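Local coordinates for type I modular polyketide synthase (Streptomyces albus subsp. albus, PDB 6IYT), which probably transfers an ethylmalonyl extender unit from coenzyme A to the acyl carrier protein during salinomycin assembly, through its acyltransferase domain, at residues A154-A159 with L226-A231; E166-G171 with Q185-T190; D179-L184 with L241-L246; D333-V338 with S364-N369. One frame throughout, in Å; residues are numbered along the deposited sequence.

Contact 1: residues A154-A159 with L226-A231; sequences ASAVEA and LSLGDA
A156 meets L228 and G229 from a helical turn whose shortest polar bond, E158 N to A154 O, measures 2.8 Å. The methyl group of A156 is the one side chain that this turn offers. It is aimed straight at the opening residues of helix 228-245, with A156 CB 3.8 Å from L228 O and 4.1 Å from L228 CG. A little farther on, A156 CB lies 4.2 Å from G229 N. With nothing larger than a methyl and a glycine at the nearest point, the backbones come close, A156 CA to G229 CA being 5.0 Å. What A156 touches is thus the start of a helix with a serine N-cap. S227 OG is folded between its own backbone N and carbonyl carbon (chi1 71°), which brings it round to accept D230 N at 3.0 Å with an N-H...O angle of 162°. The two helices probably belong to the α/β core expected of a FabD-like acyltransferase domain and touch here near its surface. V157, next to A156, packs instead on helix 181-200, while D230 OD2 accepts a hydrogen bond from E339 N.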
loop_
_atom_site.group_PDB
_atom_site.type_symbol
_atom_site.label_atom_id
_atom_site.label_comp_id
_atom_site.label_asym_id
_atom_site.label_seq_id
_atom_site.Cartn_x
_atom_site.Cartn_y
_atom_site.Cartn_z
ATOM N N ALA A 154 -16.739 -3.395 -2.781
ATOM C CA ALA A 154 -17.245 -4.774 -2.820
ATOM C C ALA A 154 -18.503 -4.903 -3.643
ATOM O O ALA A 154 -18.656 -5.872 -4.385
ATOM C CB ALA A 154 -17.480 -5.304 -1.427
ATOM N N SER A 155 -19.369 -3.904 -3.575
ATOM C CA SER A 155 -20.606 -3.928 -4.349
ATOM C C SER A 155 -20.311 -3.907 -5.803
ATOM O O SER A 155 -20.987 -4.556 -6.569
ATOM C CB SER A 155 -21.511 -2.759 -4.002
ATOM O OG SER A 155 -22.039 -2.936 -2.702
ATOM N N ALA A 156 -19.299 -3.136 -6.184
ATOM C CA ALA A 156 -18.874 -3.079 -7.554
ATOM C C ALA A 156 -18.322 -4.406 -8.021
ATOM O O ALA A 156 -18.661 -4.869 -9.117
ATOM C CB ALA A 156 -17.857 -1.960 -7.756
ATOM N N VAL A 157 -17.535 -5.088 -7.193
ATOM C CA VAL A 157 -17.033 -6.361 -7.652
ATOM C C VAL A 157 -18.085 -7.485 -7.607
ATOM O O VAL A 157 -18.170 -8.272 -8.543
ATOM C CB VAL A 157 -15.688 -6.812 -7.087
ATOM C CG1 VAL A 157 -14.932 -5.735 -6.366
ATOM C CG2 VAL A 157 -15.760 -8.161 -6.408
ATOM N N GLU A 158 -19.072 -7.316 -6.748
ATOM C CA GLU A 158 -20.104 -8.344 -6.583
ATOM C C GLU A 158 -21.159 -8.288 -7.679
ATOM O O GLU A 158 -21.948 -9.207 -7.816
ATOM C CB GLU A 158 -20.754 -8.216 -5.198
ATOM C CG GLU A 158 -19.870 -8.759 -4.128
ATOM C CD GLU A 158 -20.255 -8.324 -2.753
ATOM O OE1 GLU A 158 -19.441 -8.550 -1.825
ATOM O OE2 GLU A 158 -21.428 -7.967 -2.557
ATOM N N ALA A 159 -21.123 -7.243 -8.496
ATOM C CA ALA A 159 -21.942 -7.210 -9.721
ATOM C C ALA A 159 -21.484 -8.287 -10.708
ATOM O O ALA A 159 -22.224 -8.633 -11.651
ATOM C CB ALA A 159 -21.888 -5.847 -10.354
ATOM N N LEU A 226 -10.971 5.106 -14.155
ATOM C CA LEU A 226 -12.053 4.174 -14.427
ATOM C C LEU A 226 -13.119 4.369 -13.390
ATOM O O LEU A 226 -12.814 4.586 -12.236
ATOM C CB LEU A 226 -11.560 2.736 -14.361
ATOM C CG LEU A 226 -10.607 2.256 -15.468
ATOM C CD1 LEU A 226 -10.140 0.850 -15.149
ATOM C CD2 LEU A 226 -11.295 2.319 -16.810
ATOM N N SER A 227 -14.366 4.118 -13.763
ATOM C CA SER A 227 -15.417 4.025 -12.774
ATOM C C SER A 227 -15.109 2.839 -11.849
ATOM O O SER A 227 -14.418 1.896 -12.234
ATOM C CB SER A 227 -16.785 3.853 -13.469
ATOM O OG SER A 227 -16.922 2.573 -14.052
ATOM N N LEU A 228 -15.636 2.866 -10.640
ATOM C CA LEU A 228 -15.547 1.713 -9.765
ATOM C C LEU A 228 -16.042 0.436 -10.417
ATOM O O LEU A 228 -15.420 -0.629 -10.284
ATOM C CB LEU A 228 -16.362 1.956 -8.522
ATOM C CG LEU A 228 -15.784 1.577 -7.194
ATOM C CD1 LEU A 228 -14.321 2.013 -7.077
ATOM C CD2 LEU A 228 -16.646 2.246 -6.127
ATOM N N GLY A 229 -17.196 0.523 -11.085
ATOM C CA GLY A 229 -17.742 -0.625 -11.808
ATOM C C GLY A 229 -16.792 -1.191 -12.844
ATOM O O GLY A 229 -16.622 -2.395 -12.928
ATOM N N ASP A 230 -16.256 -0.317 -13.707
ATOM C CA ASP A 230 -15.369 -0.760 -14.788
ATOM C C ASP A 230 -14.091 -1.365 -14.209
ATOM O O ASP A 230 -13.664 -2.407 -14.651
ATOM C CB ASP A 230 -15.004 0.388 -15.740
ATOM C CG ASP A 230 -16.078 0.644 -16.828
ATOM O OD1 ASP A 230 -17.096 -0.097 -16.893
ATOM O OD2 ASP A 230 -15.883 1.605 -17.623
ATOM N N ALA A 231 -13.488 -0.704 -13.212
ATOM C CA ALA A 231 -12.251 -1.237 -12.591
ATOM C C ALA A 231 -12.524 -2.614 -11.966
ATOM O O ALA A 231 -11.776 -3.587 -12.176
ATOM C CB ALA A 231 -11.725 -0.256 -11.529
#

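Contact 2: residues E166-G171 with Q185-T190; sequences ESVVRG and QPVLFT
V187 divides its two methyls between V168 and V169, one to each, and these three valines are the whole of the side-chain contact. V187 CG1 lies 3.7 Å from V169 CG2, and V187 CG2 lies 4.1 Å from V168 CG1. The split follows from the first torsion of V187: CG1 stands opposite the backbone N (chi1 165°) and CG2 opposite the carbonyl carbon, which points the two methyls at different valines. V168 and V169 answer with different methyls: V168 uses the branch beside its carbonyl carbon, V169 the one beside its backbone N. The nearest backbone approach is V169 CA to V187 CA, 7.4 Å.

All three residues are buried. L178 helps close the side of V168 and V187, while V169 also packs on helix 137-142 and on F150. Away from the valines, R170 holds E166 side-on: R170 NE reaches E166 OE2 at 3.0 Å and R170 NH1 reaches the same oxygen at 3.1 Å, both within the guanidinium plane. R170 NH1 has a second partner in D141 of helix 137-142. G171, with positive phi, ends the helix in a Schellman motif. Helix 181-200 is kinked at P186, just before V187. With no hydrogen bond crossing between the segments, short helix 165-170 is held here by methyl packing and exclusion of water, and the E166-R170 pair takes no part in the valine contact.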
loop_
_atom_site.group_PDB
_atom_site.type_symbol
_atom_site.label_atom_id
_atom_site.label_comp_id
_atom_site.label_asym_id
_atom_site.label_seq_id
_atom_site.Cartn_x
_atom_site.Cartn_y
_atom_site.Cartn_z
ATOM N N GLU A 166 -16.735 -9.473 1.484
ATOM C CA GLU A 166 -16.590 -9.487 2.946
ATOM C C GLU A 166 -16.562 -10.906 3.527
ATOM O O GLU A 166 -15.711 -11.226 4.399
ATOM C CB GLU A 166 -17.703 -8.681 3.609
ATOM C CG GLU A 166 -17.575 -8.631 5.120
ATOM C CD GLU A 166 -18.478 -7.592 5.779
ATOM O OE1 GLU A 166 -19.474 -7.147 5.140
ATOM O OE2 GLU A 166 -18.225 -7.283 6.977
ATOM N N SER A 167 -17.439 -11.776 3.039
ATOM C CA SER A 167 -17.475 -13.158 3.573
ATOM C C SER A 167 -16.147 -13.869 3.301
ATOM O O SER A 167 -15.673 -14.656 4.105
ATOM C CB SER A 167 -18.622 -13.963 2.968
ATOM O OG SER A 167 -19.870 -13.407 3.315
ATOM N N VAL A 168 -15.617 -13.679 2.107
ATOM C CA VAL A 168 -14.371 -14.295 1.742
ATOM C C VAL A 168 -13.238 -13.765 2.612
ATOM O O VAL A 168 -12.419 -14.540 3.163
ATOM C CB VAL A 168 -14.064 -14.086 0.231
ATOM C CG1 VAL A 168 -12.605 -14.342 -0.059
ATOM C CG2 VAL A 168 -14.912 -15.022 -0.599
ATOM N N VAL A 169 -13.227 -12.450 2.806
ATOM C CA VAL A 169 -12.249 -11.817 3.652
ATOM C C VAL A 169 -12.330 -12.314 5.093
ATOM O O VAL A 169 -11.292 -12.576 5.732
ATOM C CB VAL A 169 -12.413 -10.288 3.601
ATOM C CG1 VAL A 169 -11.791 -9.625 4.810
ATOM C CG2 VAL A 169 -11.799 -9.761 2.316
ATOM N N ARG A 170 -13.552 -12.559 5.568
ATOM C CA ARG A 170 -13.753 -13.066 6.942
ATOM C C ARG A 170 -13.614 -14.609 7.037
ATOM O O ARG A 170 -13.634 -15.178 8.134
ATOM C CB ARG A 170 -15.119 -12.638 7.460
ATOM C CG ARG A 170 -15.271 -11.134 7.637
ATOM C CD ARG A 170 -16.595 -10.789 8.274
ATOM N NE ARG A 170 -16.752 -9.354 8.480
ATOM C CZ ARG A 170 -16.297 -8.683 9.527
ATOM N NH1 ARG A 170 -16.502 -7.371 9.610
ATOM N NH2 ARG A 170 -15.598 -9.292 10.467
ATOM N N GLY A 171 -13.397 -15.266 5.905
ATOM C CA GLY A 171 -13.263 -16.724 5.870
ATOM C C GLY A 171 -14.507 -17.436 6.340
ATOM O O GLY A 171 -14.419 -18.422 7.104
ATOM N N GLN A 185 -7.340 -11.548 -6.537
ATOM C CA GLN A 185 -7.130 -10.245 -7.186
ATOM C C GLN A 185 -8.297 -9.275 -6.895
ATOM O O GLN A 185 -8.070 -8.144 -6.552
ATOM C CB GLN A 185 -6.863 -10.381 -8.667
ATOM C CG GLN A 185 -5.569 -11.107 -8.972
ATOM C CD GLN A 185 -5.065 -10.872 -10.395
ATOM O OE1 GLN A 185 -5.619 -10.066 -11.143
ATOM N NE2 GLN A 185 -3.959 -11.512 -10.733
ATOM N N PRO A 186 -9.550 -9.748 -6.982
ATOM C CA PRO A 186 -10.590 -8.771 -6.683
ATOM C C PRO A 186 -10.662 -8.393 -5.213
ATOM O O PRO A 186 -11.009 -7.227 -4.878
ATOM C CB PRO A 186 -11.897 -9.493 -7.142
ATOM C CG PRO A 186 -11.432 -10.473 -8.178
ATOM C CD PRO A 186 -10.106 -10.962 -7.607
ATOM N N VAL A 187 -10.246 -9.304 -4.331
ATOM C CA VAL A 187 -10.180 -8.977 -2.896
ATOM C C VAL A 187 -9.045 -7.955 -2.612
ATOM O O VAL A 187 -9.274 -6.952 -1.971
ATOM C CB VAL A 187 -9.984 -10.218 -2.053
ATOM C CG1 VAL A 187 -9.550 -9.834 -0.663
ATOM C CG2 VAL A 187 -11.263 -11.022 -2.017
ATOM N N LEU A 188 -7.872 -8.174 -3.213
ATOM C CA LEU A 188 -6.764 -7.205 -3.130
ATOM C C LEU A 188 -7.148 -5.827 -3.638
ATOM O O LEU A 188 -6.766 -4.831 -3.055
ATOM C CB LEU A 188 -5.561 -7.716 -3.909
ATOM C CG LEU A 188 -4.331 -8.267 -3.193
ATOM C CD1 LEU A 188 -4.562 -8.717 -1.781
ATOM C CD2 LEU A 188 -3.624 -9.334 -4.027
ATOM N N PHE A 189 -7.822 -5.788 -4.795
ATOM C CA PHE A 189 -8.355 -4.574 -5.345
ATOM C C PHE A 189 -9.238 -3.836 -4.320
ATOM O O PHE A 189 -9.040 -2.664 -4.067
ATOM C CB PHE A 189 -9.170 -4.891 -6.591
ATOM C CG PHE A 189 -10.009 -3.757 -7.074
ATOM C CD1 PHE A 189 -9.467 -2.786 -7.900
ATOM C CD2 PHE A 189 -11.352 -3.762 -6.876
ATOM C CE1 PHE A 189 -10.243 -1.753 -8.407
ATOM C CE2 PHE A 189 -12.148 -2.762 -7.390
ATOM C CZ PHE A 189 -11.586 -1.749 -8.170
ATOM N N THR A 190 -10.135 -4.566 -3.671
ATOM C CA THR A 190 -11.070 -3.956 -2.738
ATOM C C THR A 190 -10.325 -3.428 -1.542
ATOM O O THR A 190 -10.538 -2.294 -1.140
ATOM C CB THR A 190 -12.167 -4.944 -2.280
ATOM O OG1 THR A 190 -11.592 -5.961 -1.456
ATOM C CG2 THR A 190 -12.790 -5.547 -3.439
#

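Contact 3: residues D179-L184 with L241-L246; sequences DRIEIL and LFADEL
The methyl of A243 meets I181 CG2 and the carboxylate of E182, and the shapes of those two side chains decide what it touches. I181 has CG1 opposite its backbone N (chi1 -168°), which leaves CG2 between N and the carbonyl carbon. That methyl bears on A243, with I181 CG2 3.8 Å from A243 CB, while the extended CG1 branch runs on toward F242. There I181 CD1 is 4.5 Å from F242 CB, and the phenyl ring leads away from the segment 179-184.

E182 is folded instead of stretched. Its CG also sits between backbone N and carbonyl carbon (chi1 71°), and a second bend (chi2 -88°) brings the carboxylate back over the start of the helix. One oxygen, E182 OE1, then rests 3.3 Å from A243 CB. The other faces R180, the N-cap residue: R180 NE to E182 OE2 is 2.9 Å and R180 NH1 to E182 OE2 is 2.8 Å. Both nitrogens come from the same face of the carboxylate, yet the oxygen lies in the guanidinium plane. I183 CG1 lies over one face of that guanidinium, toward the rim, and the R180 carbonyl accepts both I183 N and L184 N.

The contact joins the first turn of helix 181-200 to the last turn of helix 228-245. No hydrogen bond crosses; I181 gives apolar packing, and E182 sets a carboxylate oxygen on the alanine methyl. The salt bridge is internal to 179-184, where it helps hold the carboxylate in place and probably helps keep E182 ionised.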
loop_
_atom_site.group_PDB
_atom_site.type_symbol
_atom_site.label_atom_id
_atom_site.label_comp_id
_atom_site.label_asym_id
_atom_site.label_seq_id
_atom_site.Cartn_x
_atom_site.Cartn_y
_atom_site.Cartn_z
ATOM N N ASP A 179 -6.567 -18.181 -1.773
ATOM C CA ASP A 179 -5.380 -18.561 -2.510
ATOM C C ASP A 179 -5.643 -18.802 -3.993
ATOM O O ASP A 179 -4.716 -19.029 -4.747
ATOM C CB ASP A 179 -4.741 -19.789 -1.882
ATOM C CG ASP A 179 -4.096 -19.483 -0.529
ATOM O OD1 ASP A 179 -3.159 -18.648 -0.499
ATOM O OD2 ASP A 179 -4.498 -20.108 0.486
ATOM N N ARG A 180 -6.899 -18.774 -4.406
ATOM C CA ARG A 180 -7.242 -18.800 -5.815
ATOM C C ARG A 180 -7.078 -17.418 -6.447
ATOM O O ARG A 180 -7.623 -16.441 -5.946
ATOM C CB ARG A 180 -8.689 -19.292 -5.986
ATOM C CG ARG A 180 -8.843 -20.779 -5.665
ATOM C CD ARG A 180 -10.284 -21.200 -5.507
ATOM N NE ARG A 180 -11.111 -20.825 -6.634
ATOM C CZ ARG A 180 -12.448 -20.837 -6.616
ATOM N NH1 ARG A 180 -13.132 -20.353 -7.637
ATOM N NH2 ARG A 180 -13.101 -21.401 -5.596
ATOM N N ILE A 181 -6.427 -17.357 -7.609
ATOM C CA ILE A 181 -6.105 -16.068 -8.224
ATOM C C ILE A 181 -7.368 -15.228 -8.565
ATOM O O ILE A 181 -7.372 -14.037 -8.370
ATOM C CB ILE A 181 -5.194 -16.239 -9.473
ATOM C CG1 ILE A 181 -4.652 -14.902 -9.913
ATOM C CG2 ILE A 181 -5.927 -16.935 -10.586
ATOM C CD1 ILE A 181 -3.463 -15.005 -10.834
ATOM N N GLU A 182 -8.460 -15.900 -8.927
ATOM C CA GLU A 182 -9.664 -15.203 -9.380
ATOM C C GLU A 182 -10.484 -14.701 -8.175
ATOM O O GLU A 182 -11.350 -13.875 -8.314
ATOM C CB GLU A 182 -10.489 -16.105 -10.283
ATOM C CG GLU A 182 -11.183 -17.270 -9.533
ATOM C CD GLU A 182 -10.328 -18.545 -9.408
ATOM O OE1 GLU A 182 -9.059 -18.489 -9.388
ATOM O OE2 GLU A 182 -10.945 -19.640 -9.232
ATOM N N ILE A 183 -10.089 -15.139 -6.990
ATOM C CA ILE A 183 -10.668 -14.650 -5.713
ATOM C C ILE A 183 -9.784 -13.581 -5.113
ATOM O O ILE A 183 -10.261 -12.496 -4.717
ATOM C CB ILE A 183 -10.835 -15.791 -4.713
ATOM C CG1 ILE A 183 -11.600 -16.993 -5.334
ATOM C CG2 ILE A 183 -11.520 -15.278 -3.442
ATOM C CD1 ILE A 183 -12.934 -16.657 -5.913
ATOM N N LEU A 184 -8.478 -13.853 -5.115
ATOM C CA LEU A 184 -7.488 -12.954 -4.532
ATOM C C LEU A 184 -7.432 -11.583 -5.204
ATOM O O LEU A 184 -7.365 -10.543 -4.515
ATOM C CB LEU A 184 -6.110 -13.615 -4.587
ATOM C CG LEU A 184 -4.964 -12.864 -3.958
ATOM C CD1 LEU A 184 -5.264 -12.651 -2.492
ATOM C CD2 LEU A 184 -3.666 -13.668 -4.140
ATOM N N LEU A 241 -9.831 -15.107 -16.278
ATOM C CA LEU A 241 -9.188 -15.652 -17.522
ATOM C C LEU A 241 -7.882 -16.335 -17.165
ATOM O O LEU A 241 -7.586 -17.454 -17.629
ATOM C CB LEU A 241 -8.933 -14.561 -18.536
ATOM C CG LEU A 241 -8.253 -15.004 -19.815
ATOM C CD1 LEU A 241 -9.111 -15.990 -20.570
ATOM C CD2 LEU A 241 -7.922 -13.794 -20.671
ATOM N N PHE A 242 -7.123 -15.700 -16.290
ATOM C CA PHE A 242 -5.855 -16.264 -15.850
ATOM C C PHE A 242 -6.061 -17.573 -15.077
ATOM O O PHE A 242 -5.232 -18.501 -15.183
ATOM C CB PHE A 242 -5.088 -15.257 -15.000
ATOM C CG PHE A 242 -4.561 -14.092 -15.775
ATOM C CD1 PHE A 242 -4.643 -14.065 -17.150
ATOM C CD2 PHE A 242 -3.907 -13.057 -15.132
ATOM C CE1 PHE A 242 -4.144 -12.990 -17.875
ATOM C CE2 PHE A 242 -3.449 -11.948 -15.858
ATOM C CZ PHE A 242 -3.503 -11.962 -17.225
ATOM N N ALA A 243 -7.082 -17.619 -14.229
ATOM C CA ALA A 243 -7.445 -18.870 -13.513
ATOM C C ALA A 243 -7.748 -19.984 -14.523
ATOM O O ALA A 243 -7.389 -21.161 -14.312
ATOM C CB ALA A 243 -8.665 -18.639 -12.618
ATOM N N ASP A 244 -8.478 -19.630 -15.551
ATOM C CA ASP A 244 -8.840 -20.574 -16.592
ATOM C C ASP A 244 -7.707 -21.098 -17.486
ATOM O O ASP A 244 -7.750 -22.235 -17.932
ATOM C CB ASP A 244 -9.996 -20.047 -17.442
ATOM C CG ASP A 244 -11.283 -19.894 -16.637
ATOM O OD1 ASP A 244 -11.402 -20.579 -15.643
ATOM O OD2 ASP A 244 -12.157 -19.132 -17.007
ATOM N N GLU A 245 -6.768 -20.224 -17.855
ATOM C CA GLU A 245 -5.707 -20.605 -18.802
ATOM C C GLU A 245 -4.218 -20.617 -18.414
ATOM O O GLU A 245 -3.413 -21.220 -19.122
ATOM C CB GLU A 245 -5.848 -19.743 -20.063
ATOM C CG GLU A 245 -7.259 -19.679 -20.624
ATOM C CD GLU A 245 -7.648 -20.943 -21.362
ATOM O OE1 GLU A 245 -6.739 -21.687 -21.785
ATOM O OE2 GLU A 245 -8.861 -21.191 -21.521
ATOM N N LEU A 246 -3.841 -19.967 -17.319
ATOM C CA LEU A 246 -2.452 -19.899 -16.943
ATOM C C LEU A 246 -2.059 -20.600 -15.622
ATOM O O LEU A 246 -0.904 -20.788 -15.365
ATOM C CB LEU A 246 -2.013 -18.429 -16.860
ATOM C CG LEU A 246 -2.081 -17.601 -18.130
ATOM C CD1 LEU A 246 -1.583 -16.186 -17.940
ATOM C CD2 LEU A 246 -1.255 -18.297 -19.207
#

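Contact 4: residues D333-V338 with S364-N369; sequences DLLSFV and SYWFEN
L335 and W366 cross nearly at right angles, the leucine end arriving where the tryptophan side chain leaves its helix. L335 CD1 lies 3.5 Å from W366 CB and sees the indole obliquely. V338 comes from a different direction. Its CG1 lies near the indole plane at the ring's edge, 4.4 Å from W366 NE1, a nitrogen that also makes a weak hydrogen bond to L361 O. One residue thus reaches the root of the tryptophan and the other its pyrrole rim.

The ring takes up this position because W366 CG is opposite the carbonyl carbon and beside the backbone N (chi1 -66°). One face of the indole is occupied by its own neighbour, with Y365 CD2 4.0 Å above the plane and over its centre. In 333-338, a type I turn from L335 to V338, with V338 N to L335 O at 3.2 Å, brings both apolar side chains toward the same tryptophan. V338 also serves a second ring: its CG2 stands 3.5 Å above the plane of F337, offset toward the rim, and F337 itself faces helix 228-245.

W366 also packs on E216 and I217 of helix 215-223, and F367 stacks on H328. Farther along, N369 ND2 bonds to S213 O and E216 OE2. S213 sits in a GxSxG sequence between a strand and a helix, consistent with the nucleophile elbow of FabD-like acyltransferases, and helix 363-371 lies against that elbow.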
loop_
_atom_site.group_PDB
_atom_site.type_symbol
_atom_site.label_atom_id
_atom_site.label_comp_id
_atom_site.label_asym_id
_atom_site.label_seq_id
_atom_site.Cartn_x
_atom_site.Cartn_y
_atom_site.Cartn_z
ATOM N N ASP A 333 -11.493 -8.870 -26.234
ATOM C CA ASP A 333 -12.906 -9.123 -26.243
ATOM C C ASP A 333 -13.507 -8.960 -24.853
ATOM O O ASP A 333 -14.580 -8.365 -24.699
ATOM C CB ASP A 333 -13.199 -10.549 -26.752
ATOM C CG ASP A 333 -13.409 -10.611 -28.248
ATOM O OD1 ASP A 333 -13.635 -9.541 -28.885
ATOM O OD2 ASP A 333 -13.343 -11.757 -28.807
ATOM N N LEU A 334 -12.817 -9.484 -23.844
ATOM C CA LEU A 334 -13.335 -9.489 -22.471
ATOM C C LEU A 334 -13.456 -8.073 -21.921
ATOM O O LEU A 334 -14.399 -7.758 -21.202
ATOM C CB LEU A 334 -12.368 -10.267 -21.583
ATOM C CG LEU A 334 -12.765 -11.417 -20.682
ATOM C CD1 LEU A 334 -14.164 -11.972 -20.898
ATOM C CD2 LEU A 334 -11.713 -12.523 -20.803
ATOM N N LEU A 335 -12.493 -7.217 -22.262
ATOM C CA LEU A 335 -12.359 -5.880 -21.640
ATOM C C LEU A 335 -12.798 -4.734 -22.545
ATOM O O LEU A 335 -12.567 -3.572 -22.225
ATOM C CB LEU A 335 -10.896 -5.657 -21.230
ATOM C CG LEU A 335 -10.291 -6.708 -20.269
ATOM C CD1 LEU A 335 -8.923 -6.246 -19.791
ATOM C CD2 LEU A 335 -11.188 -6.995 -19.079
ATOM N N SER A 336 -13.494 -5.053 -23.633
ATOM C CA SER A 336 -13.901 -4.025 -24.609
ATOM C C SER A 336 -14.941 -3.041 -24.033
ATOM O O SER A 336 -15.139 -1.949 -24.571
ATOM C CB SER A 336 -14.468 -4.686 -25.854
ATOM O OG SER A 336 -15.586 -5.508 -25.519
ATOM N N PHE A 337 -15.589 -3.423 -22.950
ATOM C CA PHE A 337 -16.592 -2.550 -22.285
ATOM C C PHE A 337 -16.001 -1.285 -21.671
ATOM O O PHE A 337 -16.738 -0.374 -21.295
ATOM C CB PHE A 337 -17.338 -3.336 -21.207
ATOM C CG PHE A 337 -16.464 -3.767 -20.058
ATOM C CD1 PHE A 337 -16.160 -2.882 -19.018
ATOM C CD2 PHE A 337 -15.852 -4.997 -20.069
ATOM C CE1 PHE A 337 -15.346 -3.269 -17.972
ATOM C CE2 PHE A 337 -15.005 -5.378 -19.016
ATOM C CZ PHE A 337 -14.712 -4.484 -18.009
ATOM N N VAL A 338 -14.705 -1.312 -21.365
ATOM C CA VAL A 338 -14.110 -0.275 -20.521
ATOM C C VAL A 338 -14.288 1.116 -21.118
ATOM O O VAL A 338 -14.136 1.307 -22.308
ATOM C CB VAL A 338 -12.607 -0.536 -20.279
ATOM C CG1 VAL A 338 -12.002 0.613 -19.519
ATOM C CG2 VAL A 338 -12.443 -1.807 -19.490
ATOM N N SER A 364 -6.789 -2.295 -24.917
ATOM C CA SER A 364 -5.408 -2.474 -25.400
ATOM C C SER A 364 -4.399 -2.163 -24.317
ATOM O O SER A 364 -3.368 -2.862 -24.160
ATOM C CB SER A 364 -5.134 -1.594 -26.629
ATOM O OG SER A 364 -5.691 -2.204 -27.787
ATOM N N TYR A 365 -4.684 -1.141 -23.542
ATOM C CA TYR A 365 -3.828 -0.833 -22.369
ATOM C C TYR A 365 -3.800 -1.965 -21.358
ATOM O O TYR A 365 -2.750 -2.318 -20.877
ATOM C CB TYR A 365 -4.270 0.434 -21.690
ATOM C CG TYR A 365 -3.332 0.852 -20.607
ATOM C CD1 TYR A 365 -2.175 1.573 -20.904
ATOM C CD2 TYR A 365 -3.521 0.422 -19.304
ATOM C CE1 TYR A 365 -1.249 1.878 -19.918
ATOM C CE2 TYR A 365 -2.573 0.669 -18.323
ATOM C CZ TYR A 365 -1.513 1.501 -18.604
ATOM O OH TYR A 365 -0.566 1.709 -17.654
ATOM N N TRP A 366 -4.953 -2.538 -21.042
ATOM C CA TRP A 366 -5.008 -3.578 -20.051
ATOM C C TRP A 366 -4.390 -4.892 -20.537
ATOM O O TRP A 366 -3.757 -5.590 -19.748
ATOM C CB TRP A 366 -6.408 -3.788 -19.539
ATOM C CG TRP A 366 -6.919 -2.607 -18.787
ATOM C CD1 TRP A 366 -7.901 -1.745 -19.190
ATOM C CD2 TRP A 366 -6.345 -2.038 -17.605
ATOM N NE1 TRP A 366 -7.972 -0.677 -18.346
ATOM C CE2 TRP A 366 -6.992 -0.799 -17.389
ATOM C CE3 TRP A 366 -5.262 -2.383 -16.798
ATOM C CZ2 TRP A 366 -6.661 0.036 -16.343
ATOM C CZ3 TRP A 366 -4.942 -1.555 -15.716
ATOM C CH2 TRP A 366 -5.654 -0.376 -15.487
ATOM N N PHE A 367 -4.336 -5.090 -21.862
ATOM C CA PHE A 367 -3.503 -6.140 -22.392
ATOM C C PHE A 367 -2.012 -5.847 -22.177
ATOM O O PHE A 367 -1.290 -6.677 -21.674
ATOM C CB PHE A 367 -3.747 -6.392 -23.860
ATOM C CG PHE A 367 -2.796 -7.400 -24.445
ATOM C CD1 PHE A 367 -2.916 -8.734 -24.111
ATOM C CD2 PHE A 367 -1.682 -6.987 -25.136
ATOM C CE1 PHE A 367 -1.965 -9.661 -24.538
ATOM C CE2 PHE A 367 -0.748 -7.915 -25.628
ATOM C CZ PHE A 367 -0.890 -9.252 -25.308
ATOM N N GLU A 368 -1.563 -4.653 -22.553
ATOM C CA GLU A 368 -0.157 -4.290 -22.368
ATOM C C GLU A 368 0.229 -4.359 -20.891
ATOM O O GLU A 368 1.323 -4.809 -20.542
ATOM C CB GLU A 368 0.099 -2.890 -22.907
ATOM C CG GLU A 368 -0.035 -2.759 -24.423
ATOM C CD GLU A 368 0.985 -3.578 -25.176
ATOM O OE1 GLU A 368 2.204 -3.432 -24.878
ATOM O OE2 GLU A 368 0.572 -4.323 -26.120
ATOM N N ASN A 369 -0.678 -3.934 -20.019
ATOM C CA ASN A 369 -0.417 -3.986 -18.572
ATOM C C ASN A 369 -0.087 -5.403 -18.081
ATOM O O ASN A 369 0.806 -5.570 -17.250
ATOM C CB ASN A 369 -1.593 -3.407 -17.820
ATOM C CG ASN A 369 -1.572 -3.734 -16.350
ATOM O OD1 ASN A 369 -2.111 -4.789 -15.920
ATOM N ND2 ASN A 369 -1.083 -2.816 -15.561
#

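In the fold
The four contacts join neighbouring helices of the acyltransferase domain. Contacts 1 and 3 share helix 228-245, one near its start and one at its end, with centres 18 Å apart. Contacts 2 and 3 share helix 181-200 and meet through V168 CG1 and I183 CG2, 3.7 Å apart. Contact 1 joins contact 2 where A231 CB lies 3.7 Å from F189 CZ, and contact 4 where L226 CD1 lies 3.8 Å from W366 CZ2. Contacts 3 and 4 meet at L241 CD2 and L334 CD2, 4.0 Å apart. Contact 4 reaches the presumed nucleophile elbow through N369, and contact 2 through Q185, which touches Q214; F242 of contact 3 lies near it without touching.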